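Local coordinates for protein putative Ribokinase II (Escherichia coli O6, PDB 3IQ0) that binds ATP with magnesium and, as a member of the pfkB (ribokinase-like) family, probably transfers its terminal phosphate to a hydroxyl group of a sugar or related substrate, at residues S119-D124 / V150-T155; I193-E198 / E224-R229; V250-P255 / L289-R294. All blocks are in the same frame, centred on the assembly; numbering follows the deposited sequence.

Contact 2 is the buried one of the three: two neighbouring parallel strands of the central sheet, zipped by backbone bonds and ending in a lysine that reaches ATP. Contact 3, about 20 Å from it between centres, is only partly buried; a loop and the turn that follows helix 276-290 are held by one shared carbonyl and line the adenine end of the same nucleotide. Helix 258-271 borders both. Contact 1 shares no segment with them and lies about 34 Å from contact 3 between centres, across the middle of the chain. There a partly buried turn and the valine after it pack on helix 144-159 through one lysine and a few aliphatic groups, with no ligand.

Contact 1: S119-D124 / V150-T155; sequences SAQHVD and VKKAVT
Ala120 opens the contact, its methyl lying against the aliphatic stem of Lys152 (CB to CD 4.1 Å). It belongs to a type I beta turn, Ser119 to His122, in the loop that leads to strand 131-137, and the turn rests on helix 144-159, one of the helices covering the central sheet of this ribokinase-like fold. The carbonyl of Ala120 also takes the ammonium group: Lys152 NZ donates to Ala120 O at 2.8 Å, although the position of that oxygen is not certain. Lys152 reaches it as a fully stretched chain, CG anti to the backbone N (chi1 177°) and every later torsion close to 180°, which carries the charge from the helix surface across to the turn. Gln121 starts out away from the helix, but a bend at chi2 (52°) swings its amide back, and NE2 stops 3.9 Å from Lys152 NZ, near enough to touch at the margin without bonding. His122 turns instead to the neighbouring strands, where it meets Ser84, Leu86 and Cys59. Val123 is the buried apolar residue of the turn side. Its CB lies alongside the lysine stem, and its CG1 points on to the methyl of Ala153; Leu128 touches both residues and Ile57 meets Val123 as well, so this end of the contact merges with the hydrophobic layer between helix and sheet. Lys152 is therefore apolar along its length, with Ala120 CB and Val123 CB beside the stem, and polar only at its tip, where it meets a carbonyl. Asp124 sends its carboxylate elsewhere, OD1 accepting from the backbone N of Asn126, while its backbone borders the lysine: Asp124 O, buried without a hydrogen-bond partner, sits 3.5 Å from Lys152 CE.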
loop_
_atom_site.group_PDB
_atom_site.type_symbol
_atom_site.label_atom_id
_atom_site.label_comp_id
_atom_site.label_asym_id
_atom_site.label_seq_id
_atom_site.Cartn_x
_atom_site.Cartn_y
_atom_site.Cartn_z
ATOM N N SER B 119 -7.669 -17.314 -1.191
ATOM C CA SER B 119 -7.328 -18.708 -1.445
ATOM C C SER B 119 -8.573 -19.545 -1.694
ATOM O O SER B 119 -9.664 -19.206 -1.236
ATOM C CB SER B 119 -6.538 -19.288 -0.266
ATOM O OG SER B 119 -7.299 -19.267 0.930
ATOM N N ALA B 120 -8.395 -20.643 -2.421
ATOM C CA ALA B 120 -9.489 -21.548 -2.744
ATOM C C ALA B 120 -10.284 -21.935 -1.503
ATOM O O ALA B 120 -11.441 -22.335 -1.602
ATOM C CB ALA B 120 -8.944 -22.796 -3.425
ATOM N N GLN B 121 -9.671 -21.817 -0.331
ATOM C CA GLN B 121 -10.376 -22.166 0.892
ATOM C C GLN B 121 -11.249 -21.003 1.333
ATOM O O GLN B 121 -12.319 -21.199 1.906
ATOM C CB GLN B 121 -9.392 -22.533 2.002
ATOM C CG GLN B 121 -10.036 -23.356 3.104
ATOM C CD GLN B 121 -10.774 -24.568 2.555
ATOM O OE1 GLN B 121 -10.187 -25.411 1.872
ATOM N NE2 GLN B 121 -12.067 -24.658 2.846
ATOM N N HIS B 122 -10.787 -19.789 1.061
ATOM C CA HIS B 122 -11.543 -18.596 1.417
ATOM C C HIS B 122 -12.838 -18.522 0.612
ATOM O O HIS B 122 -13.625 -17.591 0.776
ATOM C CB HIS B 122 -10.693 -17.347 1.177
ATOM C CG HIS B 122 -9.913 -16.908 2.378
ATOM N ND1 HIS B 122 -8.660 -16.342 2.286
ATOM C CD2 HIS B 122 -10.221 -16.935 3.697
ATOM C CE1 HIS B 122 -8.227 -16.041 3.498
ATOM N NE2 HIS B 122 -9.155 -16.390 4.371
ATOM N N VAL B 123 -13.050 -19.510 -0.256
ATOM C CA VAL B 123 -14.253 -19.565 -1.074
ATOM C C VAL B 123 -15.403 -20.134 -0.252
ATOM O O VAL B 123 -16.026 -19.402 0.515
ATOM C CB VAL B 123 -14.042 -20.440 -2.331
ATOM C CG1 VAL B 123 -15.343 -20.583 -3.101
ATOM C CG2 VAL B 123 -12.992 -19.805 -3.220
ATOM N N ASP B 124 -15.660 -21.433 -0.413
ATOM C CA ASP B 124 -16.727 -22.165 0.285
ATOM C C ASP B 124 -17.574 -22.880 -0.765
ATOM O O ASP B 124 -17.049 -23.427 -1.735
ATOM C CB ASP B 124 -17.632 -21.218 1.087
ATOM C CG ASP B 124 -18.233 -21.877 2.312
ATOM O OD1 ASP B 124 -18.809 -22.974 2.182
ATOM O OD2 ASP B 124 -18.132 -21.288 3.410
ATOM N N VAL B 150 -10.619 -19.310 -7.999
ATOM C CA VAL B 150 -11.557 -19.190 -9.105
ATOM C C VAL B 150 -11.942 -20.549 -9.694
ATOM O O VAL B 150 -13.108 -20.788 -9.996
ATOM C CB VAL B 150 -10.977 -18.294 -10.215
ATOM C CG1 VAL B 150 -11.884 -18.313 -11.428
ATOM C CG2 VAL B 150 -10.831 -16.873 -9.698
ATOM N N LYS B 151 -10.970 -21.440 -9.857
ATOM C CA LYS B 151 -11.263 -22.766 -10.400
ATOM C C LYS B 151 -12.251 -23.523 -9.511
ATOM O O LYS B 151 -13.175 -24.162 -10.008
ATOM C CB LYS B 151 -9.974 -23.581 -10.561
ATOM C CG LYS B 151 -9.090 -23.113 -11.709
ATOM C CD LYS B 151 -7.894 -24.033 -11.927
ATOM C CE LYS B 151 -7.110 -23.617 -13.165
ATOM N NZ LYS B 151 -5.953 -24.521 -13.461
ATOM N N LYS B 152 -12.056 -23.437 -8.197
ATOM C CA LYS B 152 -12.929 -24.108 -7.239
ATOM C C LYS B 152 -14.352 -23.558 -7.336
ATOM O O LYS B 152 -15.313 -24.314 -7.468
ATOM C CB LYS B 152 -12.401 -23.908 -5.816
ATOM C CG LYS B 152 -13.281 -24.508 -4.729
ATOM C CD LYS B 152 -12.748 -24.197 -3.333
ATOM C CE LYS B 152 -13.759 -24.578 -2.251
ATOM N NZ LYS B 152 -13.286 -24.306 -0.856
ATOM N N ALA B 153 -14.472 -22.237 -7.266
ATOM C CA ALA B 153 -15.768 -21.574 -7.348
ATOM C C ALA B 153 -16.476 -21.959 -8.643
ATOM O O ALA B 153 -17.669 -22.248 -8.643
ATOM C CB ALA B 153 -15.580 -20.058 -7.275
ATOM N N VAL B 154 -15.736 -21.971 -9.747
ATOM C CA VAL B 154 -16.315 -22.327 -11.034
ATOM C C VAL B 154 -16.844 -23.759 -11.062
ATOM O O VAL B 154 -17.912 -24.020 -11.610
ATOM C CB VAL B 154 -15.297 -22.154 -12.169
ATOM C CG1 VAL B 154 -15.856 -22.726 -13.457
ATOM C CG2 VAL B 154 -14.992 -20.687 -12.362
ATOM N N THR B 155 -16.093 -24.686 -10.479
ATOM C CA THR B 155 -16.510 -26.083 -10.444
ATOM C C THR B 155 -17.803 -26.197 -9.651
ATOM O O THR B 155 -18.732 -26.901 -10.052
ATOM C CB THR B 155 -15.441 -26.969 -9.776
ATOM O OG1 THR B 155 -14.224 -26.899 -10.530
ATOM C CG2 THR B 155 -15.910 -28.415 -9.709
#

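Contact 2: I193-E198 / E224-R229. With ATP (adenosine-5'-triphosphate), chain G.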
loop_
_atom_site.group_PDB
_atom_site.type_symbol
_atom_site.label_atom_id
_atom_site.label_comp_id
_atom_site.label_asym_id
_atom_site.label_seq_id
_atom_site.Cartn_x
_atom_site.Cartn_y
_atom_site.Cartn_z
ATOM N N ILE B 193 -20.441 -16.988 -21.478
ATOM C CA ILE B 193 -20.568 -15.604 -21.927
ATOM C C ILE B 193 -19.204 -14.928 -21.859
ATOM O O ILE B 193 -18.669 -14.705 -20.776
ATOM C CB ILE B 193 -21.578 -14.830 -21.021
ATOM C CG1 ILE B 193 -22.937 -15.535 -21.057
ATOM C CG2 ILE B 193 -21.714 -13.375 -21.479
ATOM C CD1 ILE B 193 -23.965 -14.929 -20.122
ATOM N N TYR B 194 -18.647 -14.613 -23.023
ATOM C CA TYR B 194 -17.338 -13.975 -23.117
ATOM C C TYR B 194 -17.516 -12.490 -23.425
ATOM O O TYR B 194 -18.190 -12.133 -24.392
ATOM C CB TYR B 194 -16.529 -14.651 -24.229
ATOM C CG TYR B 194 -15.048 -14.360 -24.190
ATOM C CD1 TYR B 194 -14.352 -14.358 -22.978
ATOM C CD2 TYR B 194 -14.335 -14.111 -25.361
ATOM C CE1 TYR B 194 -12.983 -14.114 -22.932
ATOM C CE2 TYR B 194 -12.961 -13.862 -25.327
ATOM C CZ TYR B 194 -12.296 -13.863 -24.109
ATOM O OH TYR B 194 -10.953 -13.591 -24.055
HETATM N N MSE B 195 -16.910 -11.622 -22.618
HETATM C CA MSE B 195 -17.059 -10.182 -22.822
HETATM C C MSE B 195 -15.741 -9.409 -22.954
HETATM O O MSE B 195 -15.411 -8.555 -22.131
HETATM C CB MSE B 195 -17.904 -9.599 -21.682
HETATM C CG MSE B 195 -19.249 -10.297 -21.513
HETATM SE SE MSE B 195 -20.308 -9.572 -20.055
HETATM C CE MSE B 195 -19.608 -10.629 -18.649
ATOM N N PRO B 196 -14.975 -9.690 -24.017
ATOM C CA PRO B 196 -13.701 -9.002 -24.217
ATOM C C PRO B 196 -13.894 -7.611 -24.789
ATOM O O PRO B 196 -14.905 -7.331 -25.430
ATOM C CB PRO B 196 -12.990 -9.906 -25.212
ATOM C CG PRO B 196 -14.119 -10.301 -26.105
ATOM C CD PRO B 196 -15.225 -10.646 -25.111
ATOM N N SER B 197 -12.929 -6.734 -24.552
ATOM C CA SER B 197 -13.004 -5.406 -25.127
ATOM C C SER B 197 -12.379 -5.564 -26.510
ATOM O O SER B 197 -11.700 -6.553 -26.779
ATOM C CB SER B 197 -12.200 -4.406 -24.301
ATOM O OG SER B 197 -10.836 -4.766 -24.250
ATOM N N GLU B 198 -12.616 -4.594 -27.381
ATOM C CA GLU B 198 -12.089 -4.626 -28.740
ATOM C C GLU B 198 -10.611 -5.008 -28.776
ATOM O O GLU B 198 -10.192 -5.836 -29.589
ATOM C CB GLU B 198 -12.294 -3.252 -29.384
ATOM C CG GLU B 198 -12.253 -3.232 -30.893
ATOM C CD GLU B 198 -12.810 -1.937 -31.455
ATOM O OE1 GLU B 198 -12.278 -0.860 -31.107
ATOM O OE2 GLU B 198 -13.781 -1.994 -32.241
ATOM N N GLU B 224 -22.242 -16.825 -26.078
ATOM C CA GLU B 224 -22.364 -15.409 -26.395
ATOM C C GLU B 224 -21.055 -14.672 -26.213
ATOM O O GLU B 224 -20.340 -14.877 -25.236
ATOM C CB GLU B 224 -23.429 -14.760 -25.510
ATOM C CG GLU B 224 -24.838 -15.264 -25.769
ATOM C CD GLU B 224 -25.820 -14.824 -24.704
ATOM O OE1 GLU B 224 -25.694 -15.280 -23.555
ATOM O OE2 GLU B 224 -26.718 -14.020 -25.012
ATOM N N VAL B 225 -20.751 -13.813 -27.172
ATOM C CA VAL B 225 -19.546 -13.003 -27.133
ATOM C C VAL B 225 -19.995 -11.558 -27.270
ATOM O O VAL B 225 -20.542 -11.166 -28.307
ATOM C CB VAL B 225 -18.596 -13.349 -28.297
ATOM C CG1 VAL B 225 -17.364 -12.446 -28.259
ATOM C CG2 VAL B 225 -18.193 -14.811 -28.207
ATOM N N ILE B 226 -19.807 -10.781 -26.209
ATOM C CA ILE B 226 -20.183 -9.374 -26.232
ATOM C C ILE B 226 -18.912 -8.540 -26.305
ATOM O O ILE B 226 -18.131 -8.501 -25.354
ATOM C CB ILE B 226 -20.989 -8.965 -24.973
ATOM C CG1 ILE B 226 -22.347 -9.663 -24.953
ATOM C CG2 ILE B 226 -21.218 -7.469 -24.971
ATOM C CD1 ILE B 226 -22.303 -11.107 -24.533
ATOM N N VAL B 227 -18.701 -7.878 -27.440
ATOM C CA VAL B 227 -17.507 -7.063 -27.617
ATOM C C VAL B 227 -17.742 -5.589 -27.350
ATOM O O VAL B 227 -18.594 -4.953 -27.975
ATOM C CB VAL B 227 -16.923 -7.219 -29.034
ATOM C CG1 VAL B 227 -15.771 -6.248 -29.232
ATOM C CG2 VAL B 227 -16.438 -8.648 -29.233
ATOM N N LYS B 228 -16.975 -5.061 -26.407
ATOM C CA LYS B 228 -17.043 -3.656 -26.026
ATOM C C LYS B 228 -16.078 -2.883 -26.923
ATOM O O LYS B 228 -14.925 -3.276 -27.083
ATOM C CB LYS B 228 -16.651 -3.517 -24.553
ATOM C CG LYS B 228 -17.671 -4.127 -23.604
ATOM C CD LYS B 228 -17.063 -4.451 -22.256
ATOM C CE LYS B 228 -16.100 -5.616 -22.360
ATOM N NZ LYS B 228 -15.479 -5.945 -21.051
ATOM N N ARG B 229 -16.552 -1.789 -27.510
ATOM C CA ARG B 229 -15.725 -1.005 -28.421
ATOM C C ARG B 229 -15.489 0.436 -27.990
ATOM O O ARG B 229 -15.484 1.340 -28.821
ATOM C CB ARG B 229 -16.350 -1.018 -29.821
ATOM C CG ARG B 229 -16.606 -2.406 -30.385
ATOM C CD ARG B 229 -17.260 -2.336 -31.760
ATOM N NE ARG B 229 -17.526 -3.666 -32.305
ATOM C CZ ARG B 229 -16.587 -4.571 -32.566
ATOM N NH1 ARG B 229 -15.306 -4.297 -32.336
ATOM N NH2 ARG B 229 -16.930 -5.759 -33.050
HETATM P PG ATP G . -11.877 -2.211 -18.894
HETATM O O1G ATP G . -11.935 -1.024 -17.970
HETATM O O2G ATP G . -10.485 -2.781 -18.994
HETATM O O3G ATP G . -12.840 -3.302 -18.426
HETATM P PB ATP G . -13.206 -2.220 -21.533
HETATM O O1B ATP G . -12.464 -2.053 -22.824
HETATM O O2B ATP G . -13.684 -3.561 -21.097
HETATM O O3B ATP G . -12.315 -1.631 -20.328
HETATM P PA ATP G . -14.556 0.085 -22.552
HETATM O O1A ATP G . -13.702 1.212 -22.015
HETATM O O2A ATP G . -14.394 -0.384 -23.948
HETATM O O3A ATP G . -14.414 -1.201 -21.563
HETATM O "O5'" ATP G . -16.333 -0.010 -22.248
HETATM C "C5'" ATP G . -17.541 -0.164 -21.652
HETATM C "C4'" ATP G . -18.587 0.066 -22.713
HETATM O "O4'" ATP G . -18.869 1.385 -22.228
HETATM C "C3'" ATP G . -18.215 0.405 -24.199
HETATM O "O3'" ATP G . -18.255 -0.693 -25.095
HETATM C "C2'" ATP G . -19.148 1.495 -24.497
HETATM O "O2'" ATP G . -20.427 0.976 -24.885
HETATM C "C1'" ATP G . -19.191 2.311 -23.241
HETATM N N9 ATP G . -18.156 3.424 -23.274
HETATM C C8 ATP G . -16.850 3.437 -22.796
HETATM N N7 ATP G . -16.244 4.614 -23.012
HETATM C C5 ATP G . -17.129 5.401 -23.621
HETATM C C6 ATP G . -17.168 6.802 -24.165
HETATM N N6 ATP G . -16.085 7.570 -24.044
HETATM N N1 ATP G . -18.351 7.276 -24.772
HETATM C C2 ATP G . -19.508 6.505 -24.918
HETATM N N3 ATP G . -19.530 5.194 -24.438
HETATM C C4 ATP G . -18.401 4.616 -23.811
#
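Lys228 leaves its strand with CG anti to the carbonyl carbon and then bends at chi3 (-70°), which brings NZ back across to Met195 O, while Glu198, with CG anti to its backbone N (chi1 -160°), reaches across to the edge of the Arg229 guanidinium. The strands of the contact belong to a beta-alpha-beta unit: 193-194 and 224-228, joined through helix 210-220, run parallel in the central sheet of the ribokinase-like fold. Tyr194 N gives to Glu224 O and Tyr194 O accepts from Ile226 N, each at 2.8 Å. After Tyr194 the pairing continues less regularly, with Lys228 N to Pro196 O and Glu198 N to Lys228 O. On the side of the sheet facing helix 258-271, Ile193 CG2 lies beside Ile226 CD1 at 3.8 Å, and the selenomethionine Met195 runs alongside Ile226. On the other side, under helix 210-220, Pro196 CD sits over one face of the Tyr194 ring, toward its rim, and its CG meets Val227 CG2.

The strand ends open onto ATP. Lys228 NZ donates to Met195 O at 2.8 Å. Lys228 NZ also donates to ATP O2B, on the beta-phosphate, at 3.0 Å. A salt bridge to Asp167 adds a third partner, so the ammonium is fixed in place and probably offsets phosphate charge. Arg229 N makes a weak bond to the ribose O3'. The guanidinium of Arg229 carries Val227 CG1 over one face, toward the rim, and its NE is held by Ser235. At its edge, Arg229 NH1 meets the anti side of Glu198 OE2 at 2.8 Å, with carboxylate and guanidinium planes 41° apart.

Contact 3: V250-P255 / L289-R294; sequences VEEVDP and LAVTRR. With ATP (adenosine-5'-triphosphate), chain G.
Val253 N and Asp254 N, consecutive amides of the 250-255 loop, both donate to Val291 O, at 2.7 and 3.1 Å, the first nearly in line with the C=O and the second tilted 27° from the carbonyl plane; just beyond, Val291 CA makes a C-H...O contact with Asp254 O at 3.1 Å. Gripped twice, that one carbonyl fastens the loop to the type I beta turn Ala290 to Arg293. Thr292 OG1 and Thr292 N in turn share Leu289 O.

Val291 is the apolar centre of the contact, touching Val250, Glu252 and the adenine. With CG1 anti to the carbonyl carbon (chi1 -51°), Val291 CG2 falls between backbone N and carbonyl carbon and meets Val250 CG2 at 3.8 Å, the two side chains crossing at about a right angle, while Val291 CG1 lies 3.7 Å from ATP N7. Val250 CG2 approaches ATP N1, so the two valines line the base together, and Val250 CB also meets the methyl of Thr292. Glu252 runs out extended, CG against Val291 CB, and its OE2 accepts from the adenine amino group N6 at 2.8 Å, a polar contact to the base beside the valines. Farther from the nucleotide, Val253 CG1 rests on Arg294 CB. The CB of Asp254 packs on Arg293 O, and its carboxylate is occupied by Thr256 OG1 and Gly295 N, which pins the loop just before helix 258-271.

The contact thus joins the entry to helix 258-271 with the exit from helix 276-290: Ala258 touches Val291, Cys261 touches Ala290, and Phe309 of helix 303-312 packs on Val250 and Leu289.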
loop_
_atom_site.group_PDB
_atom_site.type_symbol
_atom_site.label_atom_id
_atom_site.label_comp_id
_atom_site.label_asym_id
_atom_site.label_seq_id
_atom_site.Cartn_x
_atom_site.Cartn_y
_atom_site.Cartn_z
ATOM N N VAL B 250 -21.003 11.460 -25.142
ATOM C CA VAL B 250 -20.975 12.012 -23.787
ATOM C C VAL B 250 -19.626 12.641 -23.453
ATOM O O VAL B 250 -18.611 12.317 -24.076
ATOM C CB VAL B 250 -21.266 10.924 -22.711
ATOM C CG1 VAL B 250 -22.615 10.273 -22.965
ATOM C CG2 VAL B 250 -20.164 9.882 -22.710
ATOM N N GLU B 251 -19.623 13.534 -22.465
ATOM C CA GLU B 251 -18.397 14.192 -22.035
ATOM C C GLU B 251 -17.654 13.268 -21.069
ATOM O O GLU B 251 -17.906 13.271 -19.861
ATOM C CB GLU B 251 -18.715 15.535 -21.358
ATOM C CG GLU B 251 -19.415 15.434 -20.000
ATOM C CD GLU B 251 -20.932 15.516 -20.079
ATOM O OE1 GLU B 251 -21.595 15.184 -19.070
ATOM O OE2 GLU B 251 -21.455 15.923 -21.139
ATOM N N GLU B 252 -16.745 12.465 -21.613
ATOM C CA GLU B 252 -15.968 11.517 -20.820
ATOM C C GLU B 252 -15.085 12.192 -19.777
ATOM O O GLU B 252 -14.393 13.167 -20.069
ATOM C CB GLU B 252 -15.107 10.661 -21.748
ATOM C CG GLU B 252 -14.312 9.580 -21.043
ATOM C CD GLU B 252 -13.533 8.726 -22.020
ATOM O OE1 GLU B 252 -12.534 9.219 -22.586
ATOM O OE2 GLU B 252 -13.931 7.564 -22.231
ATOM N N VAL B 253 -15.097 11.650 -18.566
ATOM C CA VAL B 253 -14.312 12.198 -17.464
ATOM C C VAL B 253 -13.422 11.146 -16.802
ATOM O O VAL B 253 -12.325 11.461 -16.341
ATOM C CB VAL B 253 -15.243 12.808 -16.394
ATOM C CG1 VAL B 253 -14.454 13.190 -15.163
ATOM C CG2 VAL B 253 -15.947 14.021 -16.961
ATOM N N ASP B 254 -13.902 9.905 -16.753
ATOM C CA ASP B 254 -13.155 8.811 -16.143
ATOM C C ASP B 254 -13.572 7.505 -16.818
ATOM O O ASP B 254 -14.720 7.079 -16.706
ATOM C CB ASP B 254 -13.469 8.741 -14.644
ATOM C CG ASP B 254 -12.521 7.822 -13.879
ATOM O OD1 ASP B 254 -11.922 6.910 -14.499
ATOM O OD2 ASP B 254 -12.390 8.010 -12.649
ATOM N N PRO B 255 -12.645 6.853 -17.537
ATOM C CA PRO B 255 -12.957 5.592 -18.222
ATOM C C PRO B 255 -12.804 4.330 -17.368
ATOM O O PRO B 255 -13.243 3.251 -17.759
ATOM C CB PRO B 255 -11.991 5.611 -19.395
ATOM C CG PRO B 255 -10.756 6.208 -18.770
ATOM C CD PRO B 255 -11.311 7.351 -17.927
ATOM N N LEU B 289 -22.908 6.232 -19.403
ATOM C CA LEU B 289 -23.189 7.022 -18.216
ATOM C C LEU B 289 -22.022 6.953 -17.243
ATOM O O LEU B 289 -21.640 7.957 -16.639
ATOM C CB LEU B 289 -24.455 6.502 -17.530
ATOM C CG LEU B 289 -25.767 6.968 -18.161
ATOM C CD1 LEU B 289 -26.944 6.261 -17.508
ATOM C CD2 LEU B 289 -25.885 8.488 -17.988
ATOM N N ALA B 290 -21.465 5.759 -17.095
ATOM C CA ALA B 290 -20.348 5.520 -16.191
ATOM C C ALA B 290 -19.175 6.484 -16.361
ATOM O O ALA B 290 -18.685 7.053 -15.386
ATOM C CB ALA B 290 -19.861 4.089 -16.354
ATOM N N VAL B 291 -18.727 6.666 -17.598
ATOM C CA VAL B 291 -17.580 7.529 -17.863
ATOM C C VAL B 291 -17.819 9.021 -17.649
ATOM O O VAL B 291 -16.873 9.803 -17.723
ATOM C CB VAL B 291 -17.031 7.316 -19.309
ATOM C CG1 VAL B 291 -16.812 5.830 -19.559
ATOM C CG2 VAL B 291 -17.976 7.914 -20.342
ATOM N N THR B 292 -19.057 9.419 -17.367
ATOM C CA THR B 292 -19.347 10.841 -17.166
ATOM C C THR B 292 -19.041 11.350 -15.759
ATOM O O THR B 292 -19.085 12.554 -15.517
ATOM C CB THR B 292 -20.828 11.189 -17.491
ATOM O OG1 THR B 292 -21.697 10.571 -16.533
ATOM C CG2 THR B 292 -21.195 10.718 -18.893
ATOM N N ARG B 293 -18.739 10.446 -14.832
ATOM C CA ARG B 293 -18.426 10.837 -13.459
ATOM C C ARG B 293 -17.074 10.299 -13.008
ATOM O O ARG B 293 -16.658 9.223 -13.430
ATOM C CB ARG B 293 -19.520 10.362 -12.504
ATOM C CG ARG B 293 -20.763 11.221 -12.563
ATOM C CD ARG B 293 -21.913 10.630 -11.784
ATOM N NE ARG B 293 -23.033 11.564 -11.729
ATOM C CZ ARG B 293 -24.249 11.255 -11.293
ATOM N NH1 ARG B 293 -24.514 10.026 -10.870
ATOM N NH2 ARG B 293 -25.199 12.178 -11.277
ATOM N N ARG B 294 -16.402 11.056 -12.145
ATOM C CA ARG B 294 -15.081 10.684 -11.652
ATOM C C ARG B 294 -15.160 9.733 -10.463
ATOM O O ARG B 294 -15.971 9.917 -9.555
ATOM C CB ARG B 294 -14.298 11.941 -11.268
ATOM C CG ARG B 294 -12.803 11.731 -11.138
ATOM C CD ARG B 294 -12.084 13.066 -10.987
ATOM N NE ARG B 294 -12.582 13.808 -9.831
ATOM C CZ ARG B 294 -12.161 15.019 -9.474
ATOM N NH1 ARG B 294 -11.227 15.639 -10.183
ATOM N NH2 ARG B 294 -12.676 15.608 -8.400
HETATM P PG ATP G . -11.877 -2.211 -18.894
HETATM O O1G ATP G . -11.935 -1.024 -17.970
HETATM O O2G ATP G . -10.485 -2.781 -18.994
HETATM O O3G ATP G . -12.840 -3.302 -18.426
HETATM P PB ATP G . -13.206 -2.220 -21.533
HETATM O O1B ATP G . -12.464 -2.053 -22.824
HETATM O O2B ATP G . -13.684 -3.561 -21.097
HETATM O O3B ATP G . -12.315 -1.631 -20.328
HETATM P PA ATP G . -14.556 0.085 -22.552
HETATM O O1A ATP G . -13.702 1.212 -22.015
HETATM O O2A ATP G . -14.394 -0.384 -23.948
HETATM O O3A ATP G . -14.414 -1.201 -21.563
HETATM O "O5'" ATP G . -16.333 -0.010 -22.248
HETATM C "C5'" ATP G . -17.541 -0.164 -21.652
HETATM C "C4'" ATP G . -18.587 0.066 -22.713
HETATM O "O4'" ATP G . -18.869 1.385 -22.228
HETATM C "C3'" ATP G . -18.215 0.405 -24.199
HETATM O "O3'" ATP G . -18.255 -0.693 -25.095
HETATM C "C2'" ATP G . -19.148 1.495 -24.497
HETATM O "O2'" ATP G . -20.427 0.976 -24.885
HETATM C "C1'" ATP G . -19.191 2.311 -23.241
HETATM N N9 ATP G . -18.156 3.424 -23.274
HETATM C C8 ATP G . -16.850 3.437 -22.796
HETATM N N7 ATP G . -16.244 4.614 -23.012
HETATM C C5 ATP G . -17.129 5.401 -23.621
HETATM C C6 ATP G . -17.168 6.802 -24.165
HETATM N N6 ATP G . -16.085 7.570 -24.044
HETATM N N1 ATP G . -18.351 7.276 -24.772
HETATM C C2 ATP G . -19.508 6.505 -24.918
HETATM N N3 ATP G . -19.530 5.194 -24.438
HETATM C C4 ATP G . -18.401 4.616 -23.811
#